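Local coordinates for transcription antitermination protein NusB (Aquifex aeolicus, PDB 3R2C) that probably takes part in transcription antitermination of ribosomal RNA operons by binding the boxA sequence of their transcripts, at residues 129-132 / 133-136. Residues are numbered along the deposited sequence; the frame is centred on the assembly and turned at random.
Sequences AIYK and AYIT
Ile135 lays its CG1 methylene over one face of the Tyr131 ring, one helical turn earlier: a CH-pi contact with CG1 4.0 Å from the ring centroid and 16° off its normal. The methyl CD1 continues from there toward the phenol end, 3.7 Å from Tyr131 CZ. Tyr134 meets the same ring obliquely, its CD2 lying 4.0 Å from Tyr131 CE1, which in turn comes in at the edge of the Tyr134 ring, near its plane. Tyr131 has CG anti to its backbone N (chi1 -169°), which turns the ring toward the next helical turn, where it meets these two residues; it also touches Leu92 of helix 79-94 and a uracil base of the bound RNA. Replacing Tyr131 by an alanine is likely to leave Ile135 CG1 and CD1 without the ring they lie against, and to remove the ring that packs on a uracil base.

Under the side chains runs regular i to i+4 bonding of helix 117-137, as in Ile135 N to Tyr131 O at 2.9 Å. Lys132 O is gripped twice, by Thr136 N at 2.9 Å and by Thr136 OG1 at 3.0 Å, from opposite faces of the carbonyl plane. The hydroxyl thus donates to a carbonyl of its own helix, while Ala129, Tyr131 and Lys132 bring a methyl, an aromatic ring and a long, probably charged chain to uracil bases, consistent with RNA binding.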
ATOM      1  N   ALA A 129      13.646  10.772  10.878  1.00 19.71           N
ATOM      2  CA  ALA A 129      15.061  10.860  10.535  1.00 26.15           C
ATOM      3  C   ALA A 129      15.248  11.397   9.115  1.00 25.97           C
ATOM      4  O   ALA A 129      16.113  12.236   8.867  1.00 19.88           O
ATOM      5  CB  ALA A 129      15.722   9.495  10.667  1.00 28.63           C
ATOM      6  N   ILE A 130      14.438  10.913   8.178  1.00 18.52           N
ATOM      7  CA  ILE A 130      14.520  11.370   6.801  1.00 18.43           C
ATOM      8  C   ILE A 130      14.265  12.868   6.769  1.00 20.49           C
ATOM      9  O   ILE A 130      14.989  13.622   6.117  1.00 21.21           O
ATOM     10  CB  ILE A 130      13.465  10.669   5.902  1.00 20.05           C
ATOM     11  CG1 ILE A 130      13.859   9.211   5.658  1.00 16.36           C
ATOM     12  CG2 ILE A 130      13.320  11.405   4.558  1.00 17.35           C
ATOM     13  CD1 ILE A 130      12.720   8.372   5.060  1.00 14.74           C
ATOM     14  N   TYR A 131      13.228  13.295   7.483  1.00 17.93           N
ATOM     15  CA  TYR A 131      12.827  14.693   7.469  1.00 20.51           C
ATOM     16  C   TYR A 131      13.890  15.594   8.113  1.00 22.80           C
ATOM     17  O   TYR A 131      14.144  16.696   7.642  1.00 23.10           O
ATOM     18  CB  TYR A 131      11.485  14.883   8.187  1.00 17.12           C
ATOM     19  CG  TYR A 131      10.896  16.253   7.961  1.00 24.56           C
ATOM     20  CD1 TYR A 131      10.640  16.708   6.674  1.00 25.79           C
ATOM     21  CD2 TYR A 131      10.600  17.094   9.031  1.00 31.09           C
ATOM     22  CE1 TYR A 131      10.108  17.961   6.452  1.00 29.85           C
ATOM     23  CE2 TYR A 131      10.066  18.357   8.818  1.00 34.57           C
ATOM     24  CZ  TYR A 131       9.817  18.779   7.524  1.00 37.38           C
ATOM     25  OH  TYR A 131       9.290  20.032   7.298  1.00 52.25           O
ATOM     26  N   LYS A 132      14.515  15.140   9.187  1.00 24.93           N
ATOM     27  CA  LYS A 132      15.487  15.996   9.856  1.00 32.78           C
ATOM     28  C   LYS A 132      16.749  16.146   9.010  1.00 32.23           C
ATOM     29  O   LYS A 132      17.371  17.205   8.998  1.00 30.23           O
ATOM     30  CB  LYS A 132      15.822  15.481  11.254  1.00 41.19           C
ATOM     31  CG  LYS A 132      15.044  16.197  12.353  1.00 58.30           C
ATOM     32  CD  LYS A 132      13.645  15.635  12.510  1.00 57.78           C
ATOM     33  CE  LYS A 132      13.525  14.827  13.790  1.00 58.51           C
ATOM     34  NZ  LYS A 132      14.553  13.757  13.906  1.00 58.50           N
ATOM     35  N   ALA A 133      17.110  15.092   8.292  1.00 26.60           N
ATOM     36  CA  ALA A 133      18.262  15.141   7.405  1.00 27.55           C
ATOM     37  C   ALA A 133      17.982  16.073   6.226  1.00 32.85           C
ATOM     38  O   ALA A 133      18.861  16.800   5.786  1.00 33.64           O
ATOM     39  CB  ALA A 133      18.618  13.750   6.927  1.00 27.51           C
ATOM     40  N   TYR A 134      16.751  16.062   5.728  1.00 26.93           N
ATOM     41  CA  TYR A 134      16.335  16.995   4.687  1.00 26.49           C
ATOM     42  C   TYR A 134      16.396  18.446   5.178  1.00 29.86           C
ATOM     43  O   TYR A 134      16.944  19.314   4.497  1.00 34.86           O
ATOM     44  CB  TYR A 134      14.921  16.655   4.209  1.00 24.57           C
ATOM     45  CG  TYR A 134      14.247  17.721   3.369  1.00 26.60           C
ATOM     46  CD1 TYR A 134      14.698  18.016   2.081  1.00 31.62           C
ATOM     47  CD2 TYR A 134      13.133  18.405   3.848  1.00 29.43           C
ATOM     48  CE1 TYR A 134      14.069  18.989   1.307  1.00 31.36           C
ATOM     49  CE2 TYR A 134      12.497  19.375   3.083  1.00 30.99           C
ATOM     50  CZ  TYR A 134      12.968  19.660   1.816  1.00 32.17           C
ATOM     51  OH  TYR A 134      12.323  20.622   1.069  1.00 37.21           O
ATOM     52  N   ILE A 135      15.846  18.712   6.356  1.00 28.28           N
ATOM     53  CA  ILE A 135      15.775  20.083   6.856  1.00 39.97           C
ATOM     54  C   ILE A 135      17.185  20.616   7.096  1.00 40.68           C
ATOM     55  O   ILE A 135      17.507  21.758   6.765  1.00 42.92           O
ATOM     56  CB  ILE A 135      14.960  20.173   8.170  1.00 43.87           C
ATOM     57  CG1 ILE A 135      13.464  19.948   7.907  1.00 38.62           C
ATOM     58  CG2 ILE A 135      15.179  21.516   8.846  1.00 50.65           C
ATOM     59  CD1 ILE A 135      12.904  20.698   6.710  1.00 40.51           C
ATOM     60  N   THR A 136      18.019  19.756   7.667  1.00 39.68           N
ATOM     61  CA  THR A 136      19.411  20.068   7.950  1.00 46.99           C
ATOM     62  C   THR A 136      20.163  20.448   6.677  1.00 54.36           C
ATOM     63  O   THR A 136      20.824  21.487   6.622  1.00 63.91           O
ATOM     64  CB  THR A 136      20.097  18.856   8.624  1.00 44.40           C
ATOM     65  OG1 THR A 136      19.737  18.815  10.011  1.00 43.76           O
ATOM     66  CG2 THR A 136      21.611  18.935   8.491  1.00 62.82           C
TER